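Local coordinates for protein SOXX (Paracoccus pantotrophus, PDB 2C1D) that is the c-type cytochrome subunit of the SoxXA heme complex, which initiates chemotrophic sulfur oxidation, and probably transfers electrons through its bound heme c, at residues S18-G29 / A122-F131; C41-A49 / F55-D64. All blocks are in the same frame, centred on the assembly; numbering follows the deposited sequence.

Contact 1 closes a long loop of the chain. It brings the residues leading into helix 26-33, and the start of that helix, against helix 122-133. Contact 2 lies between these two segments in sequence, in the loop region from helix 26-33 to helix 66-69. The two contacts do not touch: their centres are about 20 Å apart and their nearest atoms about 5 Å. Both belong to one cytochrome c fold and both reach the same heme c. Contact 1 pairs the first and last helices and touches the heme through Val-128. Contact 2 carries the covalent attachment through Cys-41 and Cys-44 and the axial ligand His-45.

Contact 1. Residues S18-G29 / A122-F131; sequences SLTGAPGNPEEG and AQQIEDVVAF
Gly-24 and Gly-29 lie against Glu-126 and Asp-127 of helix 122-133. The CA of Gly-29 sits 3.2 Å from Asp-127 O in a CA-H...O contact. A side chain at either glycine would run into the helix. Between them, Asp-127 OD1 accepts the backbone N of Asn-25, the N-cap residue of helix 26-33, at 2.9 Å. This donor comes from above the carboxylate plane. Pro-26 follows, with its CB alongside Phe-131 CB at 4.2 Å.

The other end is also close-packed. Leu-19 CD1 meets Ile-125 CG2 at 3.7 Å, and Thr-20 CG2 presses on Ala-122 CB at 3.5 Å, tighter than usual for two carbons. Glu-126 has CG beside its own backbone N (chi1 -68°) and bends again at chi2 (-61°), which brings the carboxylate to Leu-19. Its OE2 accepts Leu-19 N at 2.9 Å in a nearly straight bond and also forms a salt bridge with Arg-76. With an alanine here, Leu-19 N and the Arg-76 charge would probably lose their shared acceptor.

The outer side is looser and watery. One water bonds to Ala-22 O and Glu-126 OE1. Ser-18 OG accepts Gly-21 N at 2.9 Å, which holds the turn. A second water joins Glu-28 OE2 to Gln-124 NE2, while Glu-28 also pairs with Arg-31.

The packing of helix 26-33 on helix 122-133 is the terminal-helix pairing characteristic of cytochrome c. Helix 122-133 also packs on helix 72-81, where Val-79 meets Ile-125 and Val-128; Leu-19 touches Arg-76 of the same helix.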
loop_
_atom_site.group_PDB
_atom_site.type_symbol
_atom_site.label_atom_id
_atom_site.label_comp_id
_atom_site.label_asym_id
_atom_site.label_seq_id
_atom_site.Cartn_x
_atom_site.Cartn_y
_atom_site.Cartn_z
ATOM N N SER B 18 25.165 27.181 6.876
ATOM C CA SER B 18 23.764 27.500 6.599
ATOM C C SER B 18 23.504 27.297 5.130
ATOM O O SER B 18 24.333 27.650 4.277
ATOM C CB SER B 18 23.454 28.953 6.960
ATOM O OG SER B 18 22.104 29.283 6.679
ATOM N N LEU B 19 22.365 26.681 4.841
ATOM C CA LEU B 19 21.928 26.450 3.477
ATOM C C LEU B 19 21.505 27.741 2.789
ATOM O O LEU B 19 21.435 27.761 1.558
ATOM C CB LEU B 19 20.763 25.466 3.440
ATOM C CG LEU B 19 21.004 24.026 3.889
ATOM C CD1 LEU B 19 19.719 23.245 3.783
ATOM C CD2 LEU B 19 22.087 23.382 3.050
ATOM N N THR B 20 21.202 28.786 3.571
ATOM C CA THR B 20 20.742 30.072 3.031
ATOM C C THR B 20 21.551 31.314 3.417
ATOM O O THR B 20 21.488 32.314 2.704
ATOM C CB THR B 20 19.294 30.361 3.451
ATOM O OG1 THR B 20 19.216 30.475 4.875
ATOM C CG2 THR B 20 18.347 29.224 3.065
ATOM N N GLY B 21 22.250 31.276 4.545
ATOM C CA GLY B 21 22.830 32.474 5.137
ATOM C C GLY B 21 21.882 33.300 5.987
ATOM O O GLY B 21 22.247 34.356 6.494
ATOM N N ALA B 22 20.644 32.839 6.143
ATOM C CA ALA B 22 19.656 33.590 6.894
ATOM C C ALA B 22 19.259 32.756 8.106
ATOM O O ALA B 22 19.103 31.545 7.988
ATOM C CB ALA B 22 18.445 33.890 6.031
ATOM N N PRO B 23 19.054 33.395 9.255
ATOM C CA PRO B 23 18.658 32.666 10.467
ATOM C C PRO B 23 17.372 31.875 10.242
ATOM O O PRO B 23 16.485 32.396 9.591
ATOM C CB PRO B 23 18.392 33.788 11.487
ATOM C CG PRO B 23 19.091 35.005 10.949
ATOM C CD PRO B 23 19.136 34.850 9.478
ATOM N N GLY B 24 17.284 30.655 10.769
ATOM C CA GLY B 24 16.013 29.953 10.943
ATOM C C GLY B 24 14.972 30.613 11.858
ATOM O O GLY B 24 15.264 31.207 12.902
ATOM N N ASN B 25 13.723 30.504 11.440
ATOM C CA ASN B 25 12.589 31.003 12.167
ATOM C C ASN B 25 11.871 29.774 12.751
ATOM O O ASN B 25 11.203 29.033 12.019
ATOM C CB ASN B 25 11.692 31.750 11.190
ATOM C CG ASN B 25 10.436 32.325 11.837
ATOM O OD1 ASN B 25 9.959 33.382 11.426
ATOM N ND2 ASN B 25 9.893 31.637 12.836
ATOM N N PRO B 26 12.009 29.537 14.051
ATOM C CA PRO B 26 11.470 28.306 14.655
ATOM C C PRO B 26 9.948 28.168 14.603
ATOM O O PRO B 26 9.467 27.040 14.475
ATOM C CB PRO B 26 11.951 28.380 16.109
ATOM C CG PRO B 26 12.222 29.802 16.349
ATOM C CD PRO B 26 12.689 30.391 15.044
ATOM N N GLU B 27 9.206 29.263 14.703
ATOM C CA GLU B 27 7.740 29.188 14.624
ATOM C C GLU B 27 7.327 28.666 13.251
ATOM O O GLU B 27 6.412 27.861 13.161
ATOM C CB GLU B 27 7.069 30.536 14.841
ATOM C CG GLU B 27 7.135 31.062 16.269
ATOM C CD GLU B 27 6.687 32.524 16.392
ATOM O OE1 GLU B 27 6.418 32.953 17.536
ATOM O OE2 GLU B 27 6.609 33.256 15.362
ATOM N N GLU B 28 8.006 29.135 12.192
ATOM C CA GLU B 28 7.768 28.618 10.841
ATOM C C GLU B 28 8.228 27.169 10.779
ATOM O O GLU B 28 7.559 26.354 10.187
ATOM C CB GLU B 28 8.452 29.488 9.757
ATOM C CG GLU B 28 8.150 29.065 8.304
ATOM C CD GLU B 28 6.704 29.320 7.845
ATOM O OE1 GLU B 28 5.924 29.953 8.605
ATOM O OE2 GLU B 28 6.344 28.872 6.713
ATOM N N GLY B 29 9.355 26.843 11.399
ATOM C CA GLY B 29 9.767 25.458 11.578
ATOM C C GLY B 29 8.628 24.548 12.080
ATOM O O GLY B 29 8.382 23.477 11.535
ATOM N N ALA B 122 15.444 25.540 0.926
ATOM C CA ALA B 122 16.594 25.694 1.859
ATOM C C ALA B 122 16.258 26.429 3.135
ATOM O O ALA B 122 16.711 26.045 4.204
ATOM C CB ALA B 122 17.767 26.344 1.165
ATOM N N GLN B 123 15.451 27.485 3.039
ATOM C CA GLN B 123 15.052 28.239 4.216
ATOM C C GLN B 123 14.111 27.416 5.088
ATOM O O GLN B 123 14.154 27.538 6.313
ATOM C CB GLN B 123 14.377 29.580 3.845
ATOM C CG GLN B 123 14.106 30.491 5.034
ATOM C CD GLN B 123 15.365 30.823 5.815
ATOM O OE1 GLN B 123 15.393 30.750 7.066
ATOM N NE2 GLN B 123 16.416 31.164 5.093
ATOM N N GLN B 124 13.262 26.595 4.469
ATOM C CA GLN B 124 12.380 25.700 5.237
ATOM C C GLN B 124 13.212 24.747 6.105
ATOM O O GLN B 124 12.899 24.549 7.283
ATOM C CB GLN B 124 11.455 24.913 4.302
ATOM C CG GLN B 124 10.290 25.813 3.826
ATOM C CD GLN B 124 9.463 25.209 2.732
ATOM O OE1 GLN B 124 9.915 24.334 2.036
ATOM N NE2 GLN B 124 8.250 25.699 2.571
ATOM N N ILE B 125 14.288 24.216 5.530
ATOM C CA ILE B 125 15.202 23.355 6.284
ATOM C C ILE B 125 15.773 24.133 7.470
ATOM O O ILE B 125 15.802 23.623 8.582
ATOM C CB ILE B 125 16.381 22.803 5.410
ATOM C CG1 ILE B 125 15.910 22.034 4.178
ATOM C CG2 ILE B 125 17.350 21.937 6.277
ATOM C CD1 ILE B 125 15.402 20.708 4.394
ATOM N N GLU B 126 16.230 25.364 7.236
ATOM C CA GLU B 126 16.830 26.176 8.292
ATOM C C GLU B 126 15.824 26.472 9.399
ATOM O O GLU B 126 16.181 26.491 10.591
ATOM C CB GLU B 126 17.399 27.486 7.722
ATOM C CG GLU B 126 18.609 27.283 6.809
ATOM C CD GLU B 126 19.799 26.635 7.488
ATOM O OE1 GLU B 126 20.040 26.937 8.672
ATOM O OE2 GLU B 126 20.493 25.818 6.843
ATOM N N ASP B 127 14.566 26.694 8.998
ATOM C CA ASP B 127 13.466 26.953 9.901
ATOM C C ASP B 127 13.154 25.730 10.789
ATOM O O ASP B 127 12.878 25.878 11.999
ATOM C CB ASP B 127 12.207 27.363 9.111
ATOM C CG ASP B 127 12.313 28.758 8.466
ATOM O OD1 ASP B 127 13.247 29.538 8.750
ATOM O OD2 ASP B 127 11.459 29.181 7.649
ATOM N N VAL B 128 13.218 24.537 10.199
ATOM C CA VAL B 128 12.965 23.299 10.924
ATOM C C VAL B 128 14.122 23.090 11.921
ATOM O O VAL B 128 13.890 22.848 13.084
ATOM C CB VAL B 128 12.830 22.115 9.975
ATOM C CG1 VAL B 128 12.908 20.773 10.742
ATOM C CG2 VAL B 128 11.498 22.225 9.195
ATOM N N VAL B 129 15.354 23.242 11.450
ATOM C CA VAL B 129 16.545 23.117 12.295
ATOM C C VAL B 129 16.485 24.037 13.518
ATOM O O VAL B 129 16.799 23.603 14.626
ATOM C CB VAL B 129 17.834 23.377 11.499
ATOM C CG1 VAL B 129 19.042 23.525 12.418
ATOM C CG2 VAL B 129 18.089 22.267 10.521
ATOM N N ALA B 130 16.071 25.286 13.318
ATOM C CA ALA B 130 16.027 26.265 14.391
ATOM C C ALA B 130 15.040 25.832 15.468
ATOM O O ALA B 130 15.253 26.080 16.662
ATOM C CB ALA B 130 15.653 27.626 13.864
ATOM N N PHE B 131 13.963 25.169 15.057
ATOM C CA PHE B 131 13.040 24.637 16.038
ATOM C C PHE B 131 13.643 23.422 16.742
ATOM O O PHE B 131 13.528 23.314 17.948
ATOM C CB PHE B 131 11.680 24.287 15.450
ATOM C CG PHE B 131 10.748 23.733 16.462
ATOM C CD1 PHE B 131 10.180 24.567 17.413
ATOM C CD2 PHE B 131 10.494 22.364 16.518
ATOM C CE1 PHE B 131 9.349 24.056 18.388
ATOM C CE2 PHE B 131 9.651 21.846 17.480
ATOM C CZ PHE B 131 9.071 22.688 18.412
HETATM O O HOH W 1 20.738 29.625 8.631
HETATM O O HOH W 2 7.745 28.254 4.509
#

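Contact 2. Residues C41-A49 / F55-D64; sequences CVACHQIGA and FPGTIAPPLD. With HEC (heme c), chain O.
His-45 and Leu-63 meet beside the heme, their side chains crossing at about a right angle. Followed outward, His-45 CB touches Leu-63 CG at 3.7 Å. The first torsion sets CG beside the backbone N of His-45 (chi1 -61°) and directs the ring to the iron. CG lies near Leu-63 CG and Pro-61 O, and this carbonyl oxygen covers one ring face. Heme C1C lies over the opposite face. Ala-60 CB lies at the ring edge, near its plane, and Leu-63 CD1 is also at the edge, in plane. Buried ND1 has no hydrogen-bond partner in the model. At the tip, NE2 binds the iron at 2.3 Å, and Met-91 supplies the other axial ligand.

The backbones hold this frame. Ala-60 N donates to Cys-44 O at 3.0 Å, tilted from the carbonyl plane, and Leu-63 N donates to Gln-46 O almost straight in line with the carbonyl. Gly-57 N reaches Val-42 O at 2.9 Å. Gly-57 has no room for a side chain, because a CB would strike Ala-43 O.

Farther out, both oxygens of Asp-64 grip the turn. OD1 uses its syn lone pair for Gly-48 N at 2.7 Å, and OD2 takes Ala-49 N at 2.8 Å. A water joins Gln-46 N to the carbonyl oxygens of Gly-57 and Ala-60. Thr-58 OG1 bonds to Met-191 N of the SOXA chain, so this side of the contact meets the SOXA subunit.

Cys-41 SG is bonded to heme CAB at 1.9 Å and Cys-44 SG to heme CAC. With His-45 next in sequence, this is the CXXCH heme-attachment motif of class I c-type cytochromes, with His/Met iron ligation.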
loop_
_atom_site.group_PDB
_atom_site.type_symbol
_atom_site.label_atom_id
_atom_site.label_comp_id
_atom_site.label_asym_id
_atom_site.label_seq_id
_atom_site.Cartn_x
_atom_site.Cartn_y
_atom_site.Cartn_z
ATOM N N CYS B 41 6.610 15.682 9.425
ATOM C CA CYS B 41 7.479 14.985 10.377
ATOM C C CYS B 41 6.663 14.134 11.359
ATOM O O CYS B 41 7.072 13.054 11.745
ATOM C CB CYS B 41 8.266 16.004 11.180
ATOM S SG CYS B 41 9.177 17.235 10.194
ATOM N N VAL B 42 5.511 14.663 11.744
ATOM C CA VAL B 42 4.614 14.015 12.679
ATOM C C VAL B 42 3.928 12.769 12.129
ATOM O O VAL B 42 3.294 12.051 12.906
ATOM C CB VAL B 42 3.547 14.991 13.259
ATOM C CG1 VAL B 42 4.205 16.078 14.119
ATOM C CG2 VAL B 42 2.710 15.617 12.176
ATOM N N ALA B 43 4.075 12.465 10.834
ATOM C CA ALA B 43 3.581 11.192 10.311
ATOM C C ALA B 43 4.375 10.054 10.919
ATOM O O ALA B 43 3.831 8.986 11.143
ATOM C CB ALA B 43 3.647 11.106 8.779
ATOM N N CYS B 44 5.661 10.294 11.192
ATOM C CA CYS B 44 6.546 9.272 11.751
ATOM C C CYS B 44 6.984 9.498 13.202
ATOM O O CYS B 44 7.211 8.512 13.912
ATOM C CB CYS B 44 7.781 9.143 10.869
ATOM S SG CYS B 44 7.366 8.566 9.217
ATOM N N HIS B 45 7.095 10.766 13.628
ATOM C CA HIS B 45 7.579 11.164 14.964
ATOM C C HIS B 45 6.531 11.855 15.815
ATOM O O HIS B 45 5.831 12.755 15.356
ATOM C CB HIS B 45 8.720 12.202 14.885
ATOM C CG HIS B 45 9.950 11.745 14.165
ATOM N ND1 HIS B 45 10.180 10.440 13.818
ATOM C CD2 HIS B 45 11.022 12.435 13.718
ATOM C CE1 HIS B 45 11.337 10.352 13.186
ATOM N NE2 HIS B 45 11.856 11.549 13.094
ATOM N N GLN B 46 6.485 11.494 17.091
ATOM C CA GLN B 46 5.747 12.271 18.073
ATOM C C GLN B 46 6.573 13.507 18.427
ATOM O O GLN B 46 7.787 13.481 18.352
ATOM C CB GLN B 46 5.526 11.460 19.355
ATOM C CG GLN B 46 4.380 10.462 19.305
ATOM C CD GLN B 46 4.448 9.418 20.441
ATOM O OE1 GLN B 46 5.311 9.510 21.328
ATOM N NE2 GLN B 46 3.541 8.425 20.408
ATOM N N ILE B 47 5.896 14.585 18.785
ATOM C CA ILE B 47 6.535 15.777 19.311
ATOM C C ILE B 47 5.752 16.200 20.542
ATOM O O ILE B 47 4.702 16.848 20.450
ATOM C CB ILE B 47 6.575 16.918 18.267
ATOM C CG1 ILE B 47 7.114 16.429 16.920
ATOM C CG2 ILE B 47 7.429 18.064 18.799
ATOM C CD1 ILE B 47 7.136 17.495 15.849
ATOM N N GLY B 48 6.231 15.780 21.705
ATOM C CA GLY B 48 5.563 16.091 22.963
ATOM C C GLY B 48 5.380 17.574 23.227
ATOM O O GLY B 48 4.369 17.989 23.789
ATOM N N ALA B 49 6.334 18.377 22.778
ATOM C CA ALA B 49 6.246 19.827 22.902
ATOM C C ALA B 49 5.092 20.428 22.109
ATOM O O ALA B 49 4.737 21.576 22.318
ATOM C CB ALA B 49 7.551 20.470 22.478
ATOM N N PHE B 55 -2.844 12.557 15.964
ATOM C CA PHE B 55 -2.362 11.353 15.299
ATOM C C PHE B 55 -0.878 11.330 14.927
ATOM O O PHE B 55 -0.519 10.977 13.811
ATOM C CB PHE B 55 -3.252 11.026 14.104
ATOM C CG PHE B 55 -4.710 10.889 14.470
ATOM C CD1 PHE B 55 -5.639 11.823 14.044
ATOM C CD2 PHE B 55 -5.144 9.823 15.238
ATOM C CE1 PHE B 55 -6.992 11.696 14.400
ATOM C CE2 PHE B 55 -6.489 9.683 15.593
ATOM C CZ PHE B 55 -7.408 10.626 15.170
ATOM N N PRO B 56 -0.007 11.623 15.888
ATOM C CA PRO B 56 1.445 11.497 15.658
ATOM C C PRO B 56 1.816 10.040 15.456
ATOM O O PRO B 56 1.222 9.172 16.089
ATOM C CB PRO B 56 2.056 12.022 16.946
ATOM C CG PRO B 56 0.975 11.796 17.976
ATOM C CD PRO B 56 -0.314 12.049 17.269
ATOM N N GLY B 57 2.784 9.770 14.589
ATOM C CA GLY B 57 3.155 8.410 14.271
ATOM C C GLY B 57 4.045 7.794 15.332
ATOM O O GLY B 57 4.479 8.486 16.258
ATOM N N THR B 58 4.321 6.506 15.173
ATOM C CA THR B 58 5.186 5.748 16.075
ATOM C C THR B 58 6.237 5.005 15.292
ATOM O O THR B 58 6.765 3.992 15.762
ATOM C CB THR B 58 4.376 4.733 16.919
ATOM O OG1 THR B 58 3.550 3.920 16.067
ATOM C CG2 THR B 58 3.402 5.447 17.838
ATOM N N ILE B 59 6.554 5.507 14.102
ATOM C CA ILE B 59 7.585 4.913 13.256
ATOM C C ILE B 59 8.975 5.095 13.901
ATOM O O ILE B 59 9.824 4.195 13.871
ATOM C CB ILE B 59 7.561 5.588 11.874
ATOM C CG1 ILE B 59 6.228 5.325 11.139
ATOM C CG2 ILE B 59 8.781 5.199 11.006
ATOM C CD1 ILE B 59 5.919 3.877 10.816
ATOM N N ALA B 60 9.205 6.277 14.448
ATOM C CA ALA B 60 10.491 6.578 15.049
ATOM C C ALA B 60 10.291 7.272 16.371
ATOM O O ALA B 60 9.224 7.811 16.629
ATOM C CB ALA B 60 11.285 7.439 14.110
ATOM N N PRO B 61 11.317 7.265 17.225
ATOM C CA PRO B 61 11.223 7.920 18.537
ATOM C C PRO B 61 10.829 9.412 18.475
ATOM O O PRO B 61 11.057 10.089 17.450
ATOM C CB PRO B 61 12.643 7.748 19.113
ATOM C CG PRO B 61 13.166 6.507 18.456
ATOM C CD PRO B 61 12.630 6.625 17.023
ATOM N N PRO B 62 10.225 9.918 19.540
ATOM C CA PRO B 62 9.840 11.325 19.595
ATOM C C PRO B 62 11.014 12.258 19.340
ATOM O O PRO B 62 12.171 11.877 19.550
ATOM C CB PRO B 62 9.306 11.492 21.029
ATOM C CG PRO B 62 8.859 10.142 21.410
ATOM C CD PRO B 62 9.834 9.203 20.774
ATOM N N LEU B 63 10.696 13.459 18.880
ATOM C CA LEU B 63 11.700 14.456 18.546
ATOM C C LEU B 63 12.111 15.268 19.770
ATOM O O LEU B 63 13.082 16.018 19.720
ATOM C CB LEU B 63 11.169 15.389 17.448
ATOM C CG LEU B 63 11.159 14.749 16.067
ATOM C CD1 LEU B 63 10.657 15.757 15.017
ATOM C CD2 LEU B 63 12.560 14.240 15.751
ATOM N N ASP B 64 11.386 15.122 20.867
ATOM C CA ASP B 64 11.739 15.867 22.066
ATOM C C ASP B 64 13.150 15.466 22.456
ATOM O O ASP B 64 13.531 14.289 22.363
ATOM C CB ASP B 64 10.743 15.615 23.173
ATOM C CG ASP B 64 9.329 15.814 22.708
ATOM O OD1 ASP B 64 8.781 14.861 22.106
ATOM O OD2 ASP B 64 8.715 16.898 22.862
HETATM FE FE HEC O . 12.916 11.683 11.093
HETATM C CHA HEC O . 15.465 10.111 12.727
HETATM C CHB HEC O . 13.865 14.659 12.396
HETATM C CHC HEC O . 10.549 13.228 9.228
HETATM C CHD HEC O . 11.655 8.624 10.067
HETATM N NA HEC O . 14.418 12.279 12.317
HETATM C C1A HEC O . 15.324 11.460 12.922
HETATM C C2A HEC O . 16.129 12.275 13.805
HETATM C C3A HEC O . 15.688 13.547 13.723
HETATM C C4A HEC O . 14.597 13.558 12.765
HETATM C CMA HEC O . 16.178 14.814 14.447
HETATM C CAA HEC O . 17.276 11.706 14.640
HETATM C CBA HEC O . 16.770 10.787 15.743
HETATM C CGA HEC O . 16.411 11.680 16.869
HETATM O O1A HEC O . 17.356 12.277 17.431
HETATM O O2A HEC O . 15.211 11.813 17.207
HETATM N NB HEC O . 12.308 13.552 10.881
HETATM C C1B HEC O . 12.884 14.667 11.451
HETATM C C2B HEC O . 12.289 15.858 10.869
HETATM C C3B HEC O . 11.355 15.467 9.999
HETATM C C4B HEC O . 11.370 14.015 9.985
HETATM C CMB HEC O . 12.636 17.295 11.288
HETATM C CAB HEC O . 10.463 16.407 9.134
HETATM C CBB HEC O . 11.231 17.292 8.410
HETATM N NC HEC O . 11.342 11.044 9.860
HETATM C C1C HEC O . 10.506 11.866 9.191
HETATM C C2C HEC O . 9.514 11.034 8.513
HETATM C C3C HEC O . 9.905 9.755 8.621
HETATM C C4C HEC O . 11.013 9.744 9.573
HETATM C CMC HEC O . 8.486 11.567 7.501
HETATM C CAC HEC O . 9.228 8.454 8.054
HETATM C CBC HEC O . 8.988 8.337 6.741
HETATM N ND HEC O . 13.484 9.668 11.332
HETATM C C1D HEC O . 12.794 8.565 10.848
HETATM C C2D HEC O . 13.468 7.365 11.289
HETATM C C3D HEC O . 14.662 7.845 12.125
HETATM C C4D HEC O . 14.574 9.278 12.099
HETATM C CMD HEC O . 13.081 5.889 10.998
HETATM C CAD HEC O . 15.735 7.006 12.877
HETATM C CBD HEC O . 16.915 6.788 11.931
HETATM C CGD HEC O . 17.239 5.319 11.751
HETATM O O1D HEC O . 16.892 4.737 10.668
HETATM O O2D HEC O . 17.843 4.758 12.716
HETATM O O HOH W 3 6.924 8.550 17.748
HETATM O O HOH W 4 1.069 8.201 18.626
#